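PDB 4EGV: acetyl-CoA acetyltransferase from Mycobacterium smegmatis, which adopts the thiolase fold with an additional C-terminal domain, is monomeric, and probably has acyltransferase activity. Local coordinates for residues S251-Y259 and T459-T467; K306-G314 and I474-L484. One frame throughout, in Å; residues are numbered along the deposited sequence.

Interaction 1 of 2, residues S251-Y259 and T459-T467; sequences SNRMIVDPY and TYTVRYDWT
A short backbone bridge reinforced by two side-chain hydrogen bonds joins residues 251-259, loop around a short, weakly bonded strand, to the end of strand 453-463 in the additional C-terminal domain. The short axes of 254-256 and 459-463 run at 121° and approach to 5.9 Å, and Val256 with Arg463 forms the single bridge. Two backbone bonds frame it: Tyr464 N to Ile255 O at 2.9 Å and Asp257 N to Val462 O at 3.0 Å. Val462 O also receives a CA-H...O contact from Val256 CA.

Asp257 is gripped at both its backbone and its carboxylate. Thr461 OG1 donates to Asp257 O over 2.6 Å, lying in the carbonyl plane on a lone pair; with OG1 anti to the Thr461 backbone N (chi1 -175°), the hydroxyl reaches across the contact. Tyr464 OH donates to Asp257 OD1, also over 2.6 Å, meeting it on the anti side, somewhat out of the carboxylate plane, while the ring and carboxylate planes stand 47° apart. The other oxygen, Asp257 OD2, lies obliquely to the Tyr460 ring, whose own hydroxyl bonds to Arg203.

The Tyr464 ring is clamped between two aliphatic groups. Selenomethionine Met254 lays CB over one face, 3.9 Å from the centroid, a CH-pi contact, and bends back at chi2 and chi3 to bring CE to Tyr464 CE2; Val462 CG1 covers the opposite face toward the rim. Beyond the bridge, Arg463 NH2 and Asp465 OD2 form a salt bridge of 2.8 Å within their own segment. Helix 191-206 packs alongside through Asn200 and Val193. The geometry is that of a single antiparallel bridge, with Val256 and Arg463 as its non-hydrogen-bonded pair, probably between the thiolase-fold part and a C-terminal domain related to OB domains.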
ATOM      1  N   SER A 251      16.482 -16.638  15.069  1.00 57.74           N
ATOM      2  CA  SER A 251      15.600 -16.825  13.911  1.00 57.17           C
ATOM      3  C   SER A 251      14.825 -15.520  13.538  1.00 56.54           C
ATOM      4  O   SER A 251      14.723 -15.169  12.363  1.00 56.85           O
ATOM      5  CB  SER A 251      14.655 -18.002  14.223  1.00 57.40           C
ATOM      6  OG  SER A 251      13.735 -18.253  13.193  1.00 57.07           O
ATOM      7  N   ASN A 252      14.295 -14.820  14.553  1.00 55.36           N
ATOM      8  CA  ASN A 252      13.548 -13.555  14.438  1.00 53.69           C
ATOM      9  C   ASN A 252      14.386 -12.373  14.941  1.00 52.91           C
ATOM     10  O   ASN A 252      13.995 -11.649  15.869  1.00 51.62           O
ATOM     11  CB  ASN A 252      12.231 -13.639  15.236  1.00 53.68           C
ATOM     12  CG  ASN A 252      11.326 -12.386  15.065  1.00 53.08           C
ATOM     13  OD1 ASN A 252      11.254 -11.788  14.002  1.00 54.27           O
ATOM     14  ND2 ASN A 252      10.622 -12.030  16.107  1.00 50.48           N
ATOM     15  N   ARG A 253      15.545 -12.189  14.320  1.00 52.61           N
ATOM     16  CA  ARG A 253      16.475 -11.136  14.715  1.00 52.53           C
ATOM     17  C   ARG A 253      16.092  -9.749  14.183  1.00 51.51           C
ATOM     18  O   ARG A 253      15.417  -9.606  13.162  1.00 50.88           O
ATOM     19  CB  ARG A 253      17.917 -11.498  14.320  1.00 53.03           C
ATOM     20  CG  ARG A 253      18.103 -11.672  12.834  1.00 55.40           C
ATOM     21  CD  ARG A 253      19.511 -12.042  12.393  1.00 60.28           C
ATOM     22  NE  ARG A 253      19.584 -11.940  10.926  1.00 63.71           N
ATOM     23  CZ  ARG A 253      18.996 -12.780  10.050  1.00 64.65           C
ATOM     24  NH1 ARG A 253      18.286 -13.843  10.464  1.00 63.92           N
ATOM     25  NH2 ARG A 253      19.121 -12.555   8.741  1.00 63.55           N
HETATM   26  N   MSE A 254      16.530  -8.736  14.919  1.00 50.87           N
HETATM   27  CA  MSE A 254      16.402  -7.343  14.536  1.00 50.45           C
HETATM   28  C   MSE A 254      17.068  -7.091  13.174  1.00 49.06           C
HETATM   29  O   MSE A 254      18.234  -7.384  13.013  1.00 48.61           O
HETATM   30  CB  MSE A 254      17.011  -6.445  15.633  1.00 51.08           C
HETATM   31  CG  MSE A 254      16.178  -6.332  16.915  1.00 53.53           C
HETATM   32 SE   MSE A 254      14.319  -5.596  16.626  1.00 60.86          SE
HETATM   33  CE  MSE A 254      14.733  -3.666  16.541  1.00 58.64           C
ATOM     34  N   ILE A 255      16.305  -6.571  12.211  1.00 47.76           N
ATOM     35  CA  ILE A 255      16.799  -6.202  10.866  1.00 46.67           C
ATOM     36  C   ILE A 255      17.047  -4.697  10.747  1.00 44.93           C
ATOM     37  O   ILE A 255      18.152  -4.259  10.571  1.00 44.20           O
ATOM     38  CB  ILE A 255      15.780  -6.613   9.748  1.00 47.12           C
ATOM     39  CG1 ILE A 255      15.543  -8.118   9.744  1.00 48.26           C
ATOM     40  CG2 ILE A 255      16.242  -6.169   8.324  1.00 47.63           C
ATOM     41  CD1 ILE A 255      16.551  -8.947   8.906  1.00 49.34           C
ATOM     42  N   VAL A 256      15.972  -3.933  10.808  1.00 43.72           N
ATOM     43  CA  VAL A 256      16.013  -2.488  10.759  1.00 42.80           C
ATOM     44  C   VAL A 256      15.055  -1.998  11.861  1.00 42.21           C
ATOM     45  O   VAL A 256      13.953  -2.504  11.969  1.00 41.26           O
ATOM     46  CB  VAL A 256      15.626  -1.978   9.335  1.00 42.72           C
ATOM     47  CG1 VAL A 256      15.199  -0.556   9.368  1.00 41.85           C
ATOM     48  CG2 VAL A 256      16.781  -2.172   8.332  1.00 41.76           C
ATOM     49  N   ASP A 257      15.509  -1.062  12.698  1.00 41.81           N
ATOM     50  CA  ASP A 257      14.733  -0.608  13.833  1.00 42.02           C
ATOM     51  C   ASP A 257      13.464   0.072  13.359  1.00 41.92           C
ATOM     52  O   ASP A 257      13.521   1.012  12.581  1.00 41.48           O
ATOM     53  CB  ASP A 257      15.529   0.335  14.733  1.00 42.41           C
ATOM     54  CG  ASP A 257      15.116   0.225  16.217  1.00 44.40           C
ATOM     55  OD1 ASP A 257      15.667  -0.658  16.921  1.00 46.38           O
ATOM     56  OD2 ASP A 257      14.262   1.019  16.683  1.00 44.62           O
ATOM     57  N   PRO A 258      12.310  -0.344  13.892  1.00 41.89           N
ATOM     58  CA  PRO A 258      12.104  -1.172  15.067  1.00 41.85           C
ATOM     59  C   PRO A 258      11.668  -2.595  14.807  1.00 41.79           C
ATOM     60  O   PRO A 258      11.175  -3.244  15.740  1.00 41.76           O
ATOM     61  CB  PRO A 258      10.969  -0.438  15.783  1.00 41.71           C
ATOM     62  CG  PRO A 258      10.166   0.124  14.698  1.00 42.12           C
ATOM     63  CD  PRO A 258      11.053   0.265  13.466  1.00 42.17           C
ATOM     64  N   TYR A 259      11.842  -3.073  13.572  1.00 41.99           N
ATOM     65  CA  TYR A 259      11.275  -4.366  13.139  1.00 42.03           C
ATOM     66  C   TYR A 259      12.162  -5.600  13.269  1.00 42.50           C
ATOM     67  O   TYR A 259      13.298  -5.623  12.793  1.00 41.72           O
ATOM     68  CB  TYR A 259      10.822  -4.334  11.697  1.00 41.42           C
ATOM     69  CG  TYR A 259      10.092  -3.112  11.275  1.00 40.58           C
ATOM     70  CD1 TYR A 259       8.769  -2.891  11.681  1.00 38.46           C
ATOM     71  CD2 TYR A 259      10.705  -2.178  10.419  1.00 39.46           C
ATOM     72  CE1 TYR A 259       8.074  -1.764  11.270  1.00 37.03           C
ATOM     73  CE2 TYR A 259      10.034  -1.049  10.014  1.00 37.92           C
ATOM     74  CZ  TYR A 259       8.716  -0.849  10.441  1.00 38.23           C
ATOM     75  OH  TYR A 259       8.052   0.255  10.011  1.00 38.02           O
ATOM     76  N   THR A 459      13.472  11.595  15.042  1.00 43.80           N
ATOM     77  CA  THR A 459      13.284  10.179  14.758  1.00 42.28           C
ATOM     78  C   THR A 459      14.603   9.544  14.281  1.00 41.23           C
ATOM     79  O   THR A 459      15.585  10.222  14.009  1.00 40.29           O
ATOM     80  CB  THR A 459      12.110   9.949  13.787  1.00 42.13           C
ATOM     81  OG1 THR A 459      11.844   8.551  13.657  1.00 41.09           O
ATOM     82  CG2 THR A 459      12.396  10.561  12.446  1.00 42.36           C
ATOM     83  N   TYR A 460      14.608   8.226  14.216  1.00 40.36           N
ATOM     84  CA  TYR A 460      15.816   7.447  14.058  1.00 39.39           C
ATOM     85  C   TYR A 460      15.467   6.060  13.521  1.00 38.94           C
ATOM     86  O   TYR A 460      14.327   5.583  13.604  1.00 38.14           O
ATOM     87  CB  TYR A 460      16.534   7.304  15.418  1.00 39.12           C
ATOM     88  CG  TYR A 460      15.768   6.461  16.428  1.00 38.91           C
ATOM     89  CD1 TYR A 460      16.069   5.109  16.619  1.00 38.26           C
ATOM     90  CD2 TYR A 460      14.729   7.015  17.179  1.00 39.03           C
ATOM     91  CE1 TYR A 460      15.363   4.330  17.523  1.00 38.01           C
ATOM     92  CE2 TYR A 460      14.009   6.241  18.098  1.00 39.56           C
ATOM     93  CZ  TYR A 460      14.337   4.889  18.269  1.00 38.36           C
ATOM     94  OH  TYR A 460      13.630   4.119  19.166  1.00 36.64           O
ATOM     95  N   THR A 461      16.474   5.411  12.971  1.00 38.83           N
ATOM     96  CA  THR A 461      16.430   3.971  12.810  1.00 38.82           C
ATOM     97  C   THR A 461      17.851   3.402  12.925  1.00 38.88           C
ATOM     98  O   THR A 461      18.820   4.160  12.946  1.00 38.15           O
ATOM     99  CB  THR A 461      15.714   3.579  11.489  1.00 38.94           C
ATOM    100  OG1 THR A 461      15.578   2.156  11.406  1.00 37.54           O
ATOM    101  CG2 THR A 461      16.431   4.143  10.290  1.00 37.99           C
ATOM    102  N   VAL A 462      17.967   2.085  13.038  1.00 38.98           N
ATOM    103  CA  VAL A 462      19.269   1.456  13.069  1.00 39.20           C
ATOM    104  C   VAL A 462      19.311   0.310  12.063  1.00 39.91           C
ATOM    105  O   VAL A 462      18.347  -0.453  11.932  1.00 40.16           O
ATOM    106  CB  VAL A 462      19.608   0.922  14.470  1.00 39.28           C
ATOM    107  CG1 VAL A 462      21.059   0.406  14.511  1.00 38.81           C
ATOM    108  CG2 VAL A 462      19.416   1.977  15.519  1.00 37.76           C
ATOM    109  N   ARG A 463      20.421   0.180  11.348  1.00 40.31           N
ATOM    110  CA  ARG A 463      20.602  -0.972  10.463  1.00 40.84           C
ATOM    111  C   ARG A 463      21.394  -2.057  11.161  1.00 40.40           C
ATOM    112  O   ARG A 463      22.563  -1.889  11.426  1.00 39.99           O
ATOM    113  CB  ARG A 463      21.315  -0.584   9.179  1.00 41.14           C
ATOM    114  CG  ARG A 463      20.705   0.581   8.445  1.00 43.96           C
ATOM    115  CD  ARG A 463      21.015   0.533   6.974  1.00 48.66           C
ATOM    116  NE  ARG A 463      20.536  -0.737   6.444  1.00 52.59           N
ATOM    117  CZ  ARG A 463      20.067  -0.936   5.217  1.00 52.23           C
ATOM    118  NH1 ARG A 463      20.001   0.055   4.321  1.00 52.03           N
ATOM    119  NH2 ARG A 463      19.657  -2.143   4.900  1.00 50.60           N
ATOM    120  N   TYR A 464      20.737  -3.165  11.461  1.00 40.90           N
ATOM    121  CA  TYR A 464      21.353  -4.281  12.171  1.00 41.25           C
ATOM    122  C   TYR A 464      21.938  -5.294  11.191  1.00 41.21           C
ATOM    123  O   TYR A 464      22.636  -6.232  11.570  1.00 41.29           O
ATOM    124  CB  TYR A 464      20.362  -4.966  13.103  1.00 40.91           C
ATOM    125  CG  TYR A 464      19.777  -4.078  14.143  1.00 40.93           C
ATOM    126  CD1 TYR A 464      20.474  -3.761  15.288  1.00 41.74           C
ATOM    127  CD2 TYR A 464      18.488  -3.572  13.999  1.00 41.07           C
ATOM    128  CE1 TYR A 464      19.909  -2.940  16.270  1.00 41.50           C
ATOM    129  CE2 TYR A 464      17.912  -2.766  14.976  1.00 41.05           C
ATOM    130  CZ  TYR A 464      18.631  -2.453  16.102  1.00 40.45           C
ATOM    131  OH  TYR A 464      18.053  -1.664  17.049  1.00 38.82           O
ATOM    132  N   ASP A 465      21.670  -5.088   9.921  1.00 41.27           N
ATOM    133  CA  ASP A 465      22.190  -5.964   8.902  1.00 41.61           C
ATOM    134  C   ASP A 465      23.563  -5.503   8.433  1.00 40.68           C
ATOM    135  O   ASP A 465      24.222  -6.214   7.702  1.00 40.09           O
ATOM    136  CB  ASP A 465      21.180  -6.143   7.742  1.00 42.40           C
ATOM    137  CG  ASP A 465      20.483  -4.814   7.319  1.00 44.00           C
ATOM    138  OD1 ASP A 465      20.301  -3.915   8.169  1.00 45.59           O
ATOM    139  OD2 ASP A 465      20.104  -4.654   6.135  1.00 44.44           O
ATOM    140  N   TRP A 466      23.996  -4.332   8.895  1.00 39.82           N
ATOM    141  CA  TRP A 466      25.354  -3.844   8.670  1.00 39.15           C
ATOM    142  C   TRP A 466      26.212  -4.058   9.900  1.00 38.33           C
ATOM    143  O   TRP A 466      25.710  -4.053  11.009  1.00 38.06           O
ATOM    144  CB  TRP A 466      25.321  -2.362   8.297  1.00 39.46           C
ATOM    145  CG  TRP A 466      24.713  -2.062   6.957  1.00 40.55           C
ATOM    146  CD1 TRP A 466      24.054  -2.929   6.156  1.00 41.48           C
ATOM    147  CD2 TRP A 466      24.663  -0.794   6.290  1.00 41.34           C
ATOM    148  NE1 TRP A 466      23.614  -2.307   5.022  1.00 41.64           N
ATOM    149  CE2 TRP A 466      23.970  -0.987   5.077  1.00 42.19           C
ATOM    150  CE3 TRP A 466      25.150   0.491   6.591  1.00 42.13           C
ATOM    151  CZ2 TRP A 466      23.750   0.064   4.147  1.00 43.08           C
ATOM    152  CZ3 TRP A 466      24.936   1.547   5.656  1.00 43.15           C
ATOM    153  CH2 TRP A 466      24.249   1.316   4.452  1.00 43.03           C
ATOM    154  N   THR A 467      27.504  -4.278   9.696  1.00 37.73           N
ATOM    155  CA  THR A 467      28.492  -4.164  10.765  1.00 36.97           C
ATOM    156  C   THR A 467      29.545  -3.126  10.377  1.00 37.07           C
ATOM    157  O   THR A 467      30.137  -3.230   9.329  1.00 36.26           O
ATOM    158  CB  THR A 467      29.139  -5.502  11.083  1.00 36.85           C
ATOM    159  OG1 THR A 467      28.104  -6.455  11.289  1.00 35.87           O
ATOM    160  CG2 THR A 467      30.064  -5.418  12.329  1.00 35.98           C
TER

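Interaction 2 of 2, residues K306-G314 and I474-L484; sequences KLLERADIG and IGRLDDGSRFL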
ATOM      1  N   LYS A 306       7.497  15.234  -0.024  1.00 52.93           N
ATOM      2  CA  LYS A 306       8.657  14.412   0.364  1.00 54.37           C
ATOM      3  C   LYS A 306       8.764  14.311   1.842  1.00 54.22           C
ATOM      4  O   LYS A 306       8.371  15.197   2.562  1.00 54.11           O
ATOM      5  CB  LYS A 306      10.009  14.893  -0.181  1.00 54.96           C
ATOM      6  CG  LYS A 306      10.035  16.252  -0.802  1.00 59.06           C
ATOM      7  CD  LYS A 306      11.305  16.438  -1.633  1.00 64.41           C
ATOM      8  CE  LYS A 306      10.925  16.816  -3.068  1.00 66.62           C
ATOM      9  NZ  LYS A 306      11.864  16.233  -4.058  1.00 66.40           N
ATOM     10  N   LEU A 307       9.367  13.220   2.261  1.00 54.55           N
ATOM     11  CA  LEU A 307       9.465  12.850   3.633  1.00 54.58           C
ATOM     12  C   LEU A 307       9.940  13.959   4.539  1.00 54.78           C
ATOM     13  O   LEU A 307       9.369  14.197   5.494  1.00 55.31           O
ATOM     14  CB  LEU A 307      10.284  11.580   3.784  1.00 54.36           C
ATOM     15  CG  LEU A 307      10.520  11.104   5.195  1.00 53.92           C
ATOM     16  CD1 LEU A 307       9.234  10.882   5.863  1.00 53.98           C
ATOM     17  CD2 LEU A 307      11.322   9.853   5.158  1.00 54.19           C
ATOM     18  N   LEU A 308      10.950  14.699   4.279  1.00 54.52           N
ATOM     19  CA  LEU A 308      11.328  15.669   5.304  1.00 54.27           C
ATOM     20  C   LEU A 308      10.521  16.992   5.394  1.00 53.99           C
ATOM     21  O   LEU A 308      10.805  17.842   6.232  1.00 53.78           O
ATOM     22  CB  LEU A 308      12.759  15.991   5.032  1.00 54.40           C
ATOM     23  CG  LEU A 308      13.937  15.226   5.615  1.00 54.57           C
ATOM     24  CD1 LEU A 308      13.725  14.383   6.838  1.00 54.14           C
ATOM     25  CD2 LEU A 308      14.944  14.736   4.597  1.00 54.79           C
ATOM     26  N   GLU A 309       9.555  17.174   4.502  1.00 53.69           N
ATOM     27  CA  GLU A 309       8.730  18.380   4.458  1.00 53.29           C
ATOM     28  C   GLU A 309       7.462  18.220   5.309  1.00 52.33           C
ATOM     29  O   GLU A 309       6.834  19.204   5.681  1.00 51.91           O
ATOM     30  CB  GLU A 309       8.349  18.705   3.001  1.00 53.76           C
ATOM     31  CG  GLU A 309       9.449  19.379   2.144  1.00 56.85           C
ATOM     32  CD  GLU A 309       9.124  19.455   0.613  1.00 61.22           C
ATOM     33  OE1 GLU A 309       8.002  19.067   0.155  1.00 62.51           O
ATOM     34  OE2 GLU A 309      10.018  19.920  -0.142  1.00 62.35           O
ATOM     35  N   ARG A 310       7.106  16.970   5.615  1.00 51.61           N
ATOM     36  CA  ARG A 310       5.844  16.611   6.294  1.00 50.74           C
ATOM     37  C   ARG A 310       5.743  17.172   7.699  1.00 50.60           C
ATOM     38  O   ARG A 310       6.699  17.087   8.470  1.00 50.59           O
ATOM     39  CB  ARG A 310       5.636  15.086   6.335  1.00 50.26           C
ATOM     40  CG  ARG A 310       5.534  14.468   4.998  1.00 48.70           C
ATOM     41  CD  ARG A 310       5.359  12.986   5.032  1.00 45.26           C
ATOM     42  NE  ARG A 310       5.566  12.481   3.679  1.00 41.84           N
ATOM     43  CZ  ARG A 310       5.644  11.211   3.326  1.00 39.54           C
ATOM     44  NH1 ARG A 310       5.499  10.237   4.222  1.00 37.23           N
ATOM     45  NH2 ARG A 310       5.860  10.941   2.057  1.00 38.37           N
ATOM     46  N   ALA A 311       4.571  17.726   8.019  1.00 50.48           N
ATOM     47  CA  ALA A 311       4.305  18.357   9.313  1.00 50.44           C
ATOM     48  C   ALA A 311       4.589  17.383  10.478  1.00 50.45           C
ATOM     49  O   ALA A 311       5.222  17.726  11.469  1.00 49.49           O
ATOM     50  CB  ALA A 311       2.884  18.904   9.356  1.00 49.74           C
ATOM     51  N   ASP A 312       4.129  16.152  10.326  1.00 50.96           N
ATOM     52  CA  ASP A 312       4.414  15.106  11.281  1.00 51.22           C
ATOM     53  C   ASP A 312       4.941  13.897  10.525  1.00 50.25           C
ATOM     54  O   ASP A 312       4.235  13.315   9.727  1.00 50.19           O
ATOM     55  CB  ASP A 312       3.143  14.738  12.023  1.00 52.11           C
ATOM     56  CG  ASP A 312       3.413  13.979  13.313  1.00 54.83           C
ATOM     57  OD1 ASP A 312       4.596  13.645  13.592  1.00 55.63           O
ATOM     58  OD2 ASP A 312       2.432  13.711  14.054  1.00 57.77           O
ATOM     59  N   ILE A 313       6.189  13.528  10.766  1.00 49.08           N
ATOM     60  CA  ILE A 313       6.755  12.360  10.109  1.00 48.28           C
ATOM     61  C   ILE A 313       6.001  11.090  10.518  1.00 47.62           C
ATOM     62  O   ILE A 313       5.865  10.168   9.715  1.00 47.42           O
ATOM     63  CB  ILE A 313       8.291  12.240  10.342  1.00 48.20           C
ATOM     64  CG1 ILE A 313       8.995  13.422   9.672  1.00 48.29           C
ATOM     65  CG2 ILE A 313       8.850  10.945   9.749  1.00 47.74           C
ATOM     66  CD1 ILE A 313      10.489  13.580   9.966  1.00 47.35           C
ATOM     67  N   GLY A 314       5.473  11.083  11.738  1.00 46.72           N
ATOM     68  CA  GLY A 314       4.739   9.945  12.279  1.00 46.17           C
ATOM     69  C   GLY A 314       3.292   9.769  11.839  1.00 45.91           C
ATOM     70  O   GLY A 314       2.607   8.857  12.299  1.00 45.68           O
ATOM     71  N   ILE A 474      16.843  11.658  11.817  1.00 44.14           N
ATOM     72  CA  ILE A 474      16.298  12.955  11.440  1.00 44.80           C
ATOM     73  C   ILE A 474      16.288  13.806  12.692  1.00 45.79           C
ATOM     74  O   ILE A 474      15.737  13.415  13.708  1.00 45.11           O
ATOM     75  CB  ILE A 474      14.883  12.853  10.870  1.00 44.80           C
ATOM     76  CG1 ILE A 474      14.875  12.141   9.517  1.00 43.23           C
ATOM     77  CG2 ILE A 474      14.259  14.236  10.725  1.00 44.45           C
ATOM     78  CD1 ILE A 474      13.568  11.534   9.165  1.00 38.84           C
ATOM     79  N   GLY A 475      16.858  14.979  12.578  1.00 47.32           N
ATOM     80  CA  GLY A 475      16.953  15.894  13.685  1.00 50.20           C
ATOM     81  C   GLY A 475      16.362  17.254  13.480  1.00 51.97           C
ATOM     82  O   GLY A 475      15.892  17.588  12.443  1.00 51.87           O
ATOM     83  N   ARG A 476      16.386  18.035  14.523  1.00 54.26           N
ATOM     84  CA  ARG A 476      15.830  19.349  14.505  1.00 56.41           C
ATOM     85  C   ARG A 476      16.954  20.198  14.957  1.00 57.96           C
ATOM     86  O   ARG A 476      17.731  19.775  15.759  1.00 58.71           O
ATOM     87  CB  ARG A 476      14.802  19.438  15.600  1.00 56.36           C
ATOM     88  CG  ARG A 476      13.384  19.440  15.226  1.00 56.34           C
ATOM     89  CD  ARG A 476      13.080  19.822  13.836  1.00 55.43           C
ATOM     90  NE  ARG A 476      11.747  19.339  13.585  1.00 56.04           N
ATOM     91  CZ  ARG A 476      10.714  20.098  13.308  1.00 55.71           C
ATOM     92  NH1 ARG A 476      10.862  21.390  13.171  1.00 56.34           N
ATOM     93  NH2 ARG A 476       9.545  19.561  13.161  1.00 53.42           N
ATOM     94  N   LEU A 477      17.030  21.433  14.523  1.00 59.33           N
ATOM     95  CA  LEU A 477      17.933  22.349  15.197  1.00 60.82           C
ATOM     96  C   LEU A 477      17.241  23.303  16.175  1.00 62.01           C
ATOM     97  O   LEU A 477      16.099  23.119  16.546  1.00 62.05           O
ATOM     98  CB  LEU A 477      18.723  23.139  14.195  1.00 60.02           C
ATOM     99  CG  LEU A 477      19.682  22.298  13.416  1.00 59.40           C
ATOM    100  CD1 LEU A 477      20.058  23.059  12.238  1.00 58.68           C
ATOM    101  CD2 LEU A 477      20.856  22.024  14.246  1.00 59.03           C
ATOM    102  N   ASP A 478      17.962  24.336  16.578  1.00 63.26           N
ATOM    103  CA  ASP A 478      17.397  25.403  17.356  1.00 63.97           C
ATOM    104  C   ASP A 478      16.508  26.222  16.431  1.00 63.46           C
ATOM    105  O   ASP A 478      15.387  26.518  16.740  1.00 63.17           O
ATOM    106  CB  ASP A 478      18.515  26.250  17.921  1.00 64.80           C
ATOM    107  CG  ASP A 478      19.361  25.512  18.929  1.00 66.94           C
ATOM    108  OD1 ASP A 478      18.829  24.671  19.645  1.00 67.68           O
ATOM    109  OD2 ASP A 478      20.565  25.792  19.023  1.00 68.68           O
ATOM    110  N   ASP A 479      17.035  26.570  15.279  1.00 62.65           N
ATOM    111  CA  ASP A 479      16.282  27.181  14.184  1.00 61.80           C
ATOM    112  C   ASP A 479      14.917  26.486  13.879  1.00 61.49           C
ATOM    113  O   ASP A 479      14.028  27.082  13.290  1.00 61.27           O
ATOM    114  CB  ASP A 479      17.249  27.083  12.978  1.00 62.03           C
ATOM    115  CG  ASP A 479      17.002  28.107  11.857  1.00 62.30           C
ATOM    116  OD1 ASP A 479      16.229  29.084  11.971  1.00 62.12           O
ATOM    117  OD2 ASP A 479      17.649  27.918  10.813  1.00 61.49           O
ATOM    118  N   GLY A 480      14.783  25.212  14.254  1.00 60.80           N
ATOM    119  CA  GLY A 480      13.584  24.416  13.970  1.00 59.43           C
ATOM    120  C   GLY A 480      13.522  23.736  12.604  1.00 58.46           C
ATOM    121  O   GLY A 480      12.540  23.064  12.293  1.00 58.00           O
ATOM    122  N   SER A 481      14.558  23.913  11.785  1.00 57.33           N
ATOM    123  CA  SER A 481      14.636  23.214  10.502  1.00 56.03           C
ATOM    124  C   SER A 481      15.192  21.778  10.678  1.00 55.21           C
ATOM    125  O   SER A 481      15.988  21.557  11.556  1.00 55.11           O
ATOM    126  CB  SER A 481      15.482  24.017   9.518  1.00 55.96           C
ATOM    127  OG  SER A 481      16.803  24.127   9.982  1.00 54.81           O
ATOM    128  N   ARG A 482      14.762  20.816   9.851  1.00 54.03           N
ATOM    129  CA  ARG A 482      15.228  19.411   9.934  1.00 52.46           C
ATOM    130  C   ARG A 482      16.513  19.128   9.147  1.00 51.67           C
ATOM    131  O   ARG A 482      16.897  19.866   8.228  1.00 51.24           O
ATOM    132  CB  ARG A 482      14.146  18.446   9.449  1.00 52.39           C
ATOM    133  CG  ARG A 482      13.036  18.145  10.449  1.00 51.70           C
ATOM    134  CD  ARG A 482      11.962  17.325   9.774  1.00 49.67           C
ATOM    135  NE  ARG A 482      10.798  17.129  10.615  1.00 47.89           N
ATOM    136  CZ  ARG A 482       9.545  16.953  10.177  1.00 46.50           C
ATOM    137  NH1 ARG A 482       9.232  16.965   8.892  1.00 45.12           N
ATOM    138  NH2 ARG A 482       8.577  16.762  11.048  1.00 45.49           N
ATOM    139  N   PHE A 483      17.163  18.037   9.522  1.00 50.70           N
ATOM    140  CA  PHE A 483      18.322  17.515   8.804  1.00 49.96           C
ATOM    141  C   PHE A 483      18.382  15.997   8.977  1.00 49.58           C
ATOM    142  O   PHE A 483      17.704  15.418   9.827  1.00 49.22           O
ATOM    143  CB  PHE A 483      19.635  18.149   9.311  1.00 49.74           C
ATOM    144  CG  PHE A 483      19.951  17.825  10.756  1.00 48.74           C
ATOM    145  CD1 PHE A 483      20.746  16.733  11.082  1.00 47.91           C
ATOM    146  CD2 PHE A 483      19.428  18.606  11.793  1.00 47.30           C
ATOM    147  CE1 PHE A 483      21.013  16.427  12.426  1.00 48.15           C
ATOM    148  CE2 PHE A 483      19.683  18.320  13.127  1.00 46.96           C
ATOM    149  CZ  PHE A 483      20.473  17.243  13.457  1.00 47.78           C
ATOM    150  N   LEU A 484      19.237  15.379   8.178  1.00 49.30           N
ATOM    151  CA  LEU A 484      19.537  13.959   8.259  1.00 48.89           C
ATOM    152  C   LEU A 484      20.971  13.738   8.749  1.00 49.00           C
ATOM    153  O   LEU A 484      21.851  14.555   8.488  1.00 48.45           O
ATOM    154  CB  LEU A 484      19.351  13.321   6.875  1.00 48.65           C
ATOM    155  CG  LEU A 484      17.974  12.842   6.470  1.00 47.25           C
ATOM    156  CD1 LEU A 484      17.986  12.591   5.019  1.00 46.00           C
ATOM    157  CD2 LEU A 484      17.711  11.593   7.245  1.00 46.80           C
TER
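Leu308, Ile313, Ile474 and Leu484 form the apolar centre between loop 306-314 and strands 470-476 and 482-487. Leu308 inserts a methyl toward each strand: CD1 rests 3.7 Å from Ile474 CG1, while CD2 lies 3.7 Å from Leu484 CD1. Ile313 approaches Ile474 through the ends of both chains, CD1 to CD1 at 3.8 Å, and Ile474 CG2 also faces that Ile313 methyl. With CG1 beside its backbone N (chi1 -68°), Ile474 directs its longer branch to Leu308. Helix 191-206 extends the cluster, Leu198 and Ala201 touching Ile313 and Leu197 touching Ile474.

The two strands are antiparallel neighbours, paired by reciprocal backbone bonds between Gly475 and Phe483, and the chain turns back between them as a hairpin. They belong to the five-stranded antiparallel sheet of the additional C-terminal domain, which is probably related to OB domains, whereas 306-314 follows strand 294-303 of the large thiolase-fold sheet; the contact thus probably joins two domains.

Arg482 carries the polar side. Its chain is extended from CG to NE, which brings the guanidinium to the loop carbonyls. Arg482 NH1 donates to Arg310 O at 2.6 Å, in the plane of that carbonyl and nearly straight (159°), and to Leu308 O at 3.2 Å, this donor standing well above the carbonyl plane. A weak bond runs from Arg482 NH2 to Arg310 O, so that carbonyl receives both terminal nitrogens. Ile313 CD1 sits over the centre of one guanidinium face, 3.5 Å from Arg482 CZ, giving the charged group an apolar lid while its edge serves the carbonyls. Glu458 forms a salt bridge to Arg482 NE and another to Arg476 NE, which probably helps to fix the rotation of the Arg482 guanidinium. Further along the loop, Asp312 OD1 accepts from Gly314 N in an Asx turn.

Interactions 1 and 2 attach the same five-stranded C-terminal sheet to the thiolase-fold part of the chain at two places whose centres lie about 22 Å apart. They meet directly where strands 453-463 and 470-476 run side by side: Thr459 O and Ile474 N are 2.9 Å apart, a probable hydrogen bond. Helix 191-206 is common to both, with Leu197 accepting from the Thr459 hydroxyl through its backbone O and being touched by the Ile474 side chain. In sequence the segments alternate, 251-259 and 306-314 preceding 459-467 and 474-484. Interaction 1 lies toward the C-terminal end of strand 453-463, whereas interaction 2 runs from Ile474 to strand 482-487, outermost in the sheet.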